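PBP5 (Haemophilus influenzae, PDB 3A3J) is a D-alanyl-D-alanine carboxypeptidase that removes C-terminal D-alanyl residues from sugar-peptide precursors of the bacterial cell wall. Local coordinates at residues L14-S19 and F253-T258; Q30-A35 and V228-P233; D59-G64 and A108-G113. One frame throughout, in Å; residues are numbered along the deposited sequence.

In the fold
Chemistry follows depth in these three contacts. Contact 2 is the most enclosed, with all its touching residues buried; it presses a glutamine against a methionine through carbon, sulfur and an amide face. Contacts 1 and 3 are partly buried, and each is joined by a hydrogen bond to an aspartate, from a threonine in one and a histidine in the other. Contacts 1 and 2 reach the same five-stranded sheet, through its neighbouring strands 11-16 and 224-232, with centres about 24 Å apart. Contact 3 lies across the centre of the chain from contact 1, their centres about 39 Å apart, and packs strand 60-62 and the residue before it against helix 101-112.

Contact 1. Residues L14-S19 and F253-T258; sequences LMDYNS and FETFKT
D16 ends strand 11-16 where the chain begins to turn, while T255 sits in the extended strand 253-259, and the two residues approach from opposite directions through their side chains. T255 OG1 donates to D16 OD1 at 2.5 Å, arriving from above the carboxylate, 75° out of its plane. The threonine methyl lies beyond the two oxygens, on the side from which OG1 comes, with T255 CG2 3.8 Å from D16 OD2 and 4.2 Å from N18 CB. With CG anti to the backbone N (chi1 -178°), D16 directs its carboxylate out to T255 and leaves OD2 for the turn that follows. D16 OD2 accepts from N18 N at 2.6 Å, an Asx turn. S19 N meets the anti lone pair of D16 OD2 at 2.9 Å, making an Asx motif. T289 of the paired strand 286-291 hydrogen-bonds through OG1 to both T255 OG1 and S19 OG, gathering three hydroxyls beside the aspartate. One carboxylate thus serves two tasks: OD2 shapes its own turn, and OD1 ties the carboxypeptidase family region to the C-terminal one. The backbone N-H groups on OD2 hold the carboxylate in place and probably help to stabilise its charge.

Contact 2. Residues Q30-A35 and V228-P233; sequences QRQYPA and VVMGVP
The amide of Q32 carries M230 CB over one of its faces, with CB 4.1 Å from Q32 CD and 3.9 Å from Q32 OE1. Beyond the amide nitrogen lies Q30 OE1, which Q32 NE2 reaches in a weak hydrogen bond of 3.4 Å; Q10 OE1 takes a further bond from the same NE2. Neither polar link comes from segment 228-233: what faces M230 is the flat side of the amide and the aliphatic part of the glutamine. The thioether adds a second patch of contact. M230 SD lies 3.8 Å from Q32 CG and 3.9 Å from Q32 CB, and the methyl CE comes to 4.2 Å from Q32 CB; the two side chains slide past each other, heading opposite ways. A bend at chi2 of Q32 (-82°) folds the amide back over M230 CB, whereas M230 stays extended at chi2 (166°) and carries its sulfur along the glutamine stem.

Around the pair, T11 of strand 11-16 touches both side chains, and A151 and M154 of helix 151-164 pack on M230. G231, at positive phi, forms a G1 beta bulge with V232 opposite Y211, and the strand changes direction there. The loop 30-35 leads directly to S36, the serine expected to form the acyl-ester intermediate, and M230 lies about 11 Å from S36 and about 10 Å from K202, which probably binds the substrate, side chain to side chain. This is the antiparallel sheet of the serine beta-lactamase clan, backing the segment that delivers the SxxK serine.

Contact 3. Residues D59-G64 and A108-G113; sequences DMVTIG and AEHISG
H110 offers its ring to two side chains of segment 59-64, an edge to D59 and a face to V61. The imidazole leaves the helix with CG anti to the backbone N (chi1 177°), which carries the ring across to the strand. H110 NE2 donates to D59 OD2 at 3.1 Å in a nearly straight bond, 168° at the hydrogen. The oxygen lies in the ring plane, whereas the donor meets it on the anti side, tilted out of the carboxylate plane; the two planes stand 64° apart. V61 CG2 rests over the ring face in a CH-pi contact, 3.7 Å from the H110 ring centroid and displaced toward CG and ND1. V61's rotamer puts CG2 beside the backbone N, facing the ring, and turns CG1 toward H110 CB. D59 OD2 also accepts from H56 N, so one oxygen links the loop before the strand to the helix. The straight bond at the edge and the methyl on the face probably restrain the ring's rotation. A water that gives a weak bond to E109 OE1 accepts from G64 N. On the side of helix 88-98, V88 and L91 pack on V61, V88 also touches H110 and D59, and strand 85-87 pairs with strand 60-62 beside helix 101-112.

Contact 1. Residues L14-S19 and F253-T258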
# COMPACT_ATOMS: atom_id res chain seq x y z
N LEU A 14 4.23 8.46 -7.25
CA LEU A 14 5.22 8.16 -6.24
C LEU A 14 4.65 8.71 -4.94
O LEU A 14 4.09 9.83 -4.95
CB LEU A 14 6.51 8.95 -6.54
CG LEU A 14 7.63 8.85 -5.46
CD1 LEU A 14 8.09 7.35 -5.38
CD2 LEU A 14 8.88 9.73 -5.74
N MET A 15 4.81 8.02 -3.81
CA MET A 15 4.11 8.46 -2.61
C MET A 15 4.93 8.03 -1.42
O MET A 15 5.48 6.94 -1.43
CB MET A 15 2.67 7.85 -2.58
CG MET A 15 2.05 7.74 -1.18
SD MET A 15 0.53 6.68 -0.98
CE MET A 15 1.07 5.43 0.12
N ASP A 16 5.06 8.87 -0.40
CA ASP A 16 5.69 8.49 0.84
C ASP A 16 4.74 7.58 1.60
O ASP A 16 3.57 7.92 1.80
CB ASP A 16 5.97 9.74 1.73
CG ASP A 16 6.67 9.38 3.02
OD1 ASP A 16 7.94 9.36 3.09
OD2 ASP A 16 5.97 9.02 3.96
N TYR A 17 5.25 6.44 2.04
CA TYR A 17 4.42 5.43 2.72
C TYR A 17 3.89 6.03 4.04
O TYR A 17 2.79 5.71 4.52
CB TYR A 17 5.27 4.23 3.03
CG TYR A 17 4.71 3.25 4.05
CD1 TYR A 17 3.59 2.41 3.74
CD2 TYR A 17 5.29 3.14 5.31
CE1 TYR A 17 3.08 1.48 4.69
CE2 TYR A 17 4.78 2.26 6.27
CZ TYR A 17 3.68 1.43 5.94
OH TYR A 17 3.25 0.57 6.89
N ASN A 18 4.70 6.87 4.67
CA ASN A 18 4.43 7.15 6.07
C ASN A 18 3.48 8.29 6.23
O ASN A 18 2.73 8.29 7.15
CB ASN A 18 5.68 7.39 6.84
CG ASN A 18 6.33 6.12 7.27
OD1 ASN A 18 7.41 5.81 6.82
ND2 ASN A 18 5.73 5.41 8.17
N SER A 19 3.43 9.17 5.26
CA SER A 19 2.67 10.40 5.38
C SER A 19 1.57 10.43 4.35
O SER A 19 0.61 11.20 4.49
CB SER A 19 3.62 11.59 5.12
OG SER A 19 3.96 11.69 3.74
N PHE A 253 13.62 14.65 -0.91
CA PHE A 253 12.54 14.91 0.01
C PHE A 253 12.89 14.14 1.22
O PHE A 253 13.76 13.32 1.18
CB PHE A 253 11.23 14.39 -0.53
CG PHE A 253 10.65 15.18 -1.70
CD1 PHE A 253 9.73 16.20 -1.48
CD2 PHE A 253 10.96 14.83 -3.00
CE1 PHE A 253 9.16 16.91 -2.56
CE2 PHE A 253 10.42 15.51 -4.10
CZ PHE A 253 9.50 16.57 -3.88
N GLU A 254 12.24 14.44 2.33
CA GLU A 254 12.47 13.71 3.54
C GLU A 254 11.14 13.71 4.24
O GLU A 254 10.23 14.51 3.88
CB GLU A 254 13.50 14.42 4.40
CG GLU A 254 13.16 15.87 4.67
CD GLU A 254 14.26 16.56 5.45
OE1 GLU A 254 15.44 16.14 5.32
OE2 GLU A 254 13.95 17.53 6.20
N THR A 255 11.05 12.86 5.26
CA THR A 255 9.81 12.63 5.95
C THR A 255 10.09 12.62 7.44
O THR A 255 11.01 12.03 7.90
CB THR A 255 9.18 11.29 5.48
OG1 THR A 255 8.54 11.53 4.21
CG2 THR A 255 8.16 10.75 6.49
N PHE A 256 9.30 13.33 8.21
CA PHE A 256 9.52 13.24 9.62
C PHE A 256 8.21 13.27 10.41
O PHE A 256 7.18 13.75 9.97
CB PHE A 256 10.55 14.28 10.14
CG PHE A 256 9.99 15.69 10.27
CD1 PHE A 256 9.66 16.21 11.53
CD2 PHE A 256 9.82 16.50 9.15
CE1 PHE A 256 9.15 17.52 11.68
CE2 PHE A 256 9.31 17.79 9.28
CZ PHE A 256 8.97 18.30 10.55
N LYS A 257 8.31 12.70 11.59
CA LYS A 257 7.20 12.56 12.47
C LYS A 257 6.94 13.91 13.16
O LYS A 257 7.81 14.42 13.86
CB LYS A 257 7.53 11.47 13.48
CG LYS A 257 6.32 11.03 14.25
CD LYS A 257 6.72 10.15 15.42
CE LYS A 257 6.55 8.71 15.05
NZ LYS A 257 6.87 7.77 16.15
N THR A 258 5.78 14.52 12.94
CA THR A 258 5.46 15.72 13.70
C THR A 258 4.62 15.47 14.94
O THR A 258 4.57 16.32 15.82
CB THR A 258 4.70 16.72 12.86
OG1 THR A 258 3.48 16.13 12.46
CG2 THR A 258 5.52 17.14 11.64

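Contact 2. Residues Q30-A35 and V228-P233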
# COMPACT_ATOMS: atom_id res chain seq x y z
N GLN A 30 -6.32 7.92 -13.60
CA GLN A 30 -6.77 7.29 -14.86
C GLN A 30 -6.87 5.75 -14.74
O GLN A 30 -6.00 5.08 -14.17
CB GLN A 30 -5.87 7.69 -15.99
CG GLN A 30 -6.29 7.13 -17.33
CD GLN A 30 -5.14 7.22 -18.31
OE1 GLN A 30 -4.69 6.22 -18.85
NE2 GLN A 30 -4.61 8.41 -18.46
N ARG A 31 -7.96 5.19 -15.24
CA ARG A 31 -8.19 3.74 -15.12
C ARG A 31 -7.30 2.90 -16.09
O ARG A 31 -7.15 3.22 -17.27
CB ARG A 31 -9.68 3.40 -15.34
CG ARG A 31 -10.50 3.96 -14.20
CD ARG A 31 -11.95 3.93 -14.44
NE ARG A 31 -12.61 4.24 -13.16
CZ ARG A 31 -13.87 3.92 -12.88
NH1 ARG A 31 -14.61 3.31 -13.78
NH2 ARG A 31 -14.40 4.21 -11.68
N GLN A 32 -6.75 1.83 -15.54
CA GLN A 32 -5.81 1.00 -16.23
C GLN A 32 -6.14 -0.46 -15.93
O GLN A 32 -6.62 -0.79 -14.84
CB GLN A 32 -4.40 1.27 -15.67
CG GLN A 32 -3.76 2.53 -16.21
CD GLN A 32 -3.14 2.26 -17.54
OE1 GLN A 32 -2.67 1.17 -17.80
NE2 GLN A 32 -3.13 3.24 -18.39
N TYR A 33 -5.87 -1.33 -16.91
CA TYR A 33 -5.96 -2.78 -16.68
C TYR A 33 -4.90 -3.20 -15.69
O TYR A 33 -3.74 -2.98 -15.94
CB TYR A 33 -5.77 -3.54 -18.00
CG TYR A 33 -6.93 -3.40 -18.93
CD1 TYR A 33 -7.80 -4.47 -19.17
CD2 TYR A 33 -7.19 -2.17 -19.54
CE1 TYR A 33 -8.91 -4.32 -20.01
CE2 TYR A 33 -8.26 -2.02 -20.39
CZ TYR A 33 -9.10 -3.09 -20.63
OH TYR A 33 -10.16 -2.92 -21.48
N PRO A 34 -5.29 -3.78 -14.54
CA PRO A 34 -4.24 -4.02 -13.53
C PRO A 34 -3.35 -5.23 -13.82
O PRO A 34 -2.20 -5.28 -13.30
CB PRO A 34 -5.03 -4.26 -12.24
CG PRO A 34 -6.36 -4.83 -12.74
CD PRO A 34 -6.64 -4.13 -14.05
N ALA A 35 -3.87 -6.21 -14.57
CA ALA A 35 -3.05 -7.35 -15.01
C ALA A 35 -2.59 -7.97 -13.70
O ALA A 35 -3.38 -7.98 -12.77
CB ALA A 35 -1.91 -6.90 -15.85
N VAL A 228 4.48 3.53 -8.53
CA VAL A 228 3.68 2.74 -9.39
C VAL A 228 3.85 3.33 -10.78
O VAL A 228 3.69 4.50 -10.95
CB VAL A 228 2.11 2.76 -9.00
CG1 VAL A 228 1.33 1.86 -9.90
CG2 VAL A 228 1.90 2.37 -7.52
N VAL A 229 4.19 2.49 -11.76
CA VAL A 229 4.18 2.91 -13.15
C VAL A 229 3.28 1.96 -13.97
O VAL A 229 3.28 0.74 -13.76
CB VAL A 229 5.66 2.94 -13.74
CG1 VAL A 229 6.55 3.83 -12.86
CG2 VAL A 229 6.29 1.50 -13.77
N MET A 230 2.54 2.52 -14.92
CA MET A 230 1.66 1.73 -15.68
C MET A 230 1.86 2.10 -17.12
O MET A 230 2.22 3.25 -17.41
CB MET A 230 0.19 2.00 -15.24
CG MET A 230 -0.09 1.38 -13.94
SD MET A 230 -1.61 1.93 -13.09
CE MET A 230 -2.02 0.36 -12.35
N GLY A 231 1.61 1.15 -18.01
CA GLY A 231 1.71 1.38 -19.45
C GLY A 231 3.13 1.78 -19.85
O GLY A 231 3.28 2.70 -20.62
N VAL A 232 4.16 1.10 -19.31
CA VAL A 232 5.54 1.28 -19.76
C VAL A 232 5.82 0.37 -20.98
O VAL A 232 5.43 -0.81 -20.97
CB VAL A 232 6.54 0.95 -18.63
CG1 VAL A 232 7.98 1.36 -19.04
CG2 VAL A 232 6.18 1.69 -17.36
N PRO A 233 6.50 0.91 -22.05
CA PRO A 233 6.67 0.08 -23.27
C PRO A 233 7.50 -1.21 -23.08
O PRO A 233 7.24 -2.17 -23.79
CB PRO A 233 7.32 1.04 -24.29
CG PRO A 233 6.79 2.40 -23.87
CD PRO A 233 6.87 2.33 -22.31

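Contact 3. Residues D59-G64 and A108-G113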
# COMPACT_ATOMS: atom_id res chain seq x y z
N ASP A 59 -3.07 -25.24 6.18
CA ASP A 59 -4.16 -25.89 5.46
C ASP A 59 -3.65 -26.58 4.18
O ASP A 59 -2.94 -26.00 3.41
CB ASP A 59 -5.27 -24.92 5.15
CG ASP A 59 -5.83 -24.29 6.39
OD1 ASP A 59 -5.63 -24.85 7.49
OD2 ASP A 59 -6.48 -23.26 6.27
N MET A 60 -4.05 -27.83 3.97
CA MET A 60 -3.73 -28.59 2.75
C MET A 60 -4.93 -28.42 1.88
O MET A 60 -6.05 -28.72 2.31
CB MET A 60 -3.48 -30.05 3.07
CG MET A 60 -2.24 -30.28 3.91
SD MET A 60 -0.77 -29.39 3.19
CE MET A 60 -0.34 -30.43 1.78
N VAL A 61 -4.73 -27.88 0.68
CA VAL A 61 -5.81 -27.60 -0.22
C VAL A 61 -5.75 -28.60 -1.39
O VAL A 61 -4.67 -28.80 -1.97
CB VAL A 61 -5.66 -26.19 -0.79
CG1 VAL A 61 -6.74 -25.84 -1.87
CG2 VAL A 61 -5.75 -25.20 0.33
N THR A 62 -6.90 -29.17 -1.77
CA THR A 62 -6.94 -30.19 -2.86
C THR A 62 -7.02 -29.55 -4.19
O THR A 62 -7.87 -28.76 -4.41
CB THR A 62 -8.21 -31.06 -2.72
OG1 THR A 62 -8.10 -31.74 -1.49
CG2 THR A 62 -8.31 -32.12 -3.85
N ILE A 63 -6.12 -29.89 -5.10
CA ILE A 63 -6.20 -29.29 -6.42
C ILE A 63 -7.18 -30.13 -7.29
O ILE A 63 -6.97 -31.33 -7.49
CB ILE A 63 -4.80 -29.34 -7.09
CG1 ILE A 63 -3.70 -28.78 -6.17
CG2 ILE A 63 -4.79 -28.58 -8.37
CD1 ILE A 63 -4.04 -27.40 -5.55
N GLY A 64 -8.19 -29.52 -7.89
CA GLY A 64 -9.12 -30.27 -8.73
C GLY A 64 -9.09 -29.54 -10.03
O GLY A 64 -8.25 -28.66 -10.20
N ALA A 108 -8.64 -18.69 -3.77
CA ALA A 108 -9.93 -18.14 -3.77
C ALA A 108 -11.00 -19.19 -3.33
O ALA A 108 -11.92 -18.88 -2.51
CB ALA A 108 -10.29 -17.59 -5.19
N GLU A 109 -10.93 -20.38 -3.93
CA GLU A 109 -11.87 -21.46 -3.60
C GLU A 109 -11.66 -21.95 -2.18
O GLU A 109 -12.62 -22.23 -1.47
CB GLU A 109 -11.74 -22.62 -4.60
CG GLU A 109 -12.07 -22.10 -6.02
CD GLU A 109 -12.09 -23.18 -7.08
OE1 GLU A 109 -11.49 -24.22 -6.83
OE2 GLU A 109 -12.69 -22.97 -8.16
N HIS A 110 -10.44 -22.04 -1.72
CA HIS A 110 -10.29 -22.49 -0.34
C HIS A 110 -10.89 -21.50 0.69
O HIS A 110 -11.37 -21.93 1.75
CB HIS A 110 -8.82 -22.77 -0.03
CG HIS A 110 -8.52 -23.19 1.39
ND1 HIS A 110 -8.91 -24.40 1.91
CD2 HIS A 110 -7.81 -22.58 2.37
CE1 HIS A 110 -8.46 -24.53 3.16
NE2 HIS A 110 -7.80 -23.43 3.46
N ILE A 111 -10.81 -20.20 0.39
CA ILE A 111 -11.17 -19.15 1.35
C ILE A 111 -12.66 -18.89 1.17
O ILE A 111 -13.37 -18.76 2.14
CB ILE A 111 -10.36 -17.85 1.10
CG1 ILE A 111 -8.89 -18.02 1.57
CG2 ILE A 111 -11.00 -16.67 1.77
CD1 ILE A 111 -7.96 -16.98 0.91
N SER A 112 -13.12 -18.79 -0.06
CA SER A 112 -14.51 -18.39 -0.26
C SER A 112 -15.47 -19.45 -0.82
O SER A 112 -16.62 -19.13 -1.04
CB SER A 112 -14.60 -17.10 -1.09
OG SER A 112 -14.27 -15.99 -0.27
N GLY A 113 -14.98 -20.66 -1.04
CA GLY A 113 -15.80 -21.75 -1.56
C GLY A 113 -15.90 -21.71 -3.08
O GLY A 113 -15.86 -22.78 -3.76
O HOH W 1 -9.60 -26.88 -8.06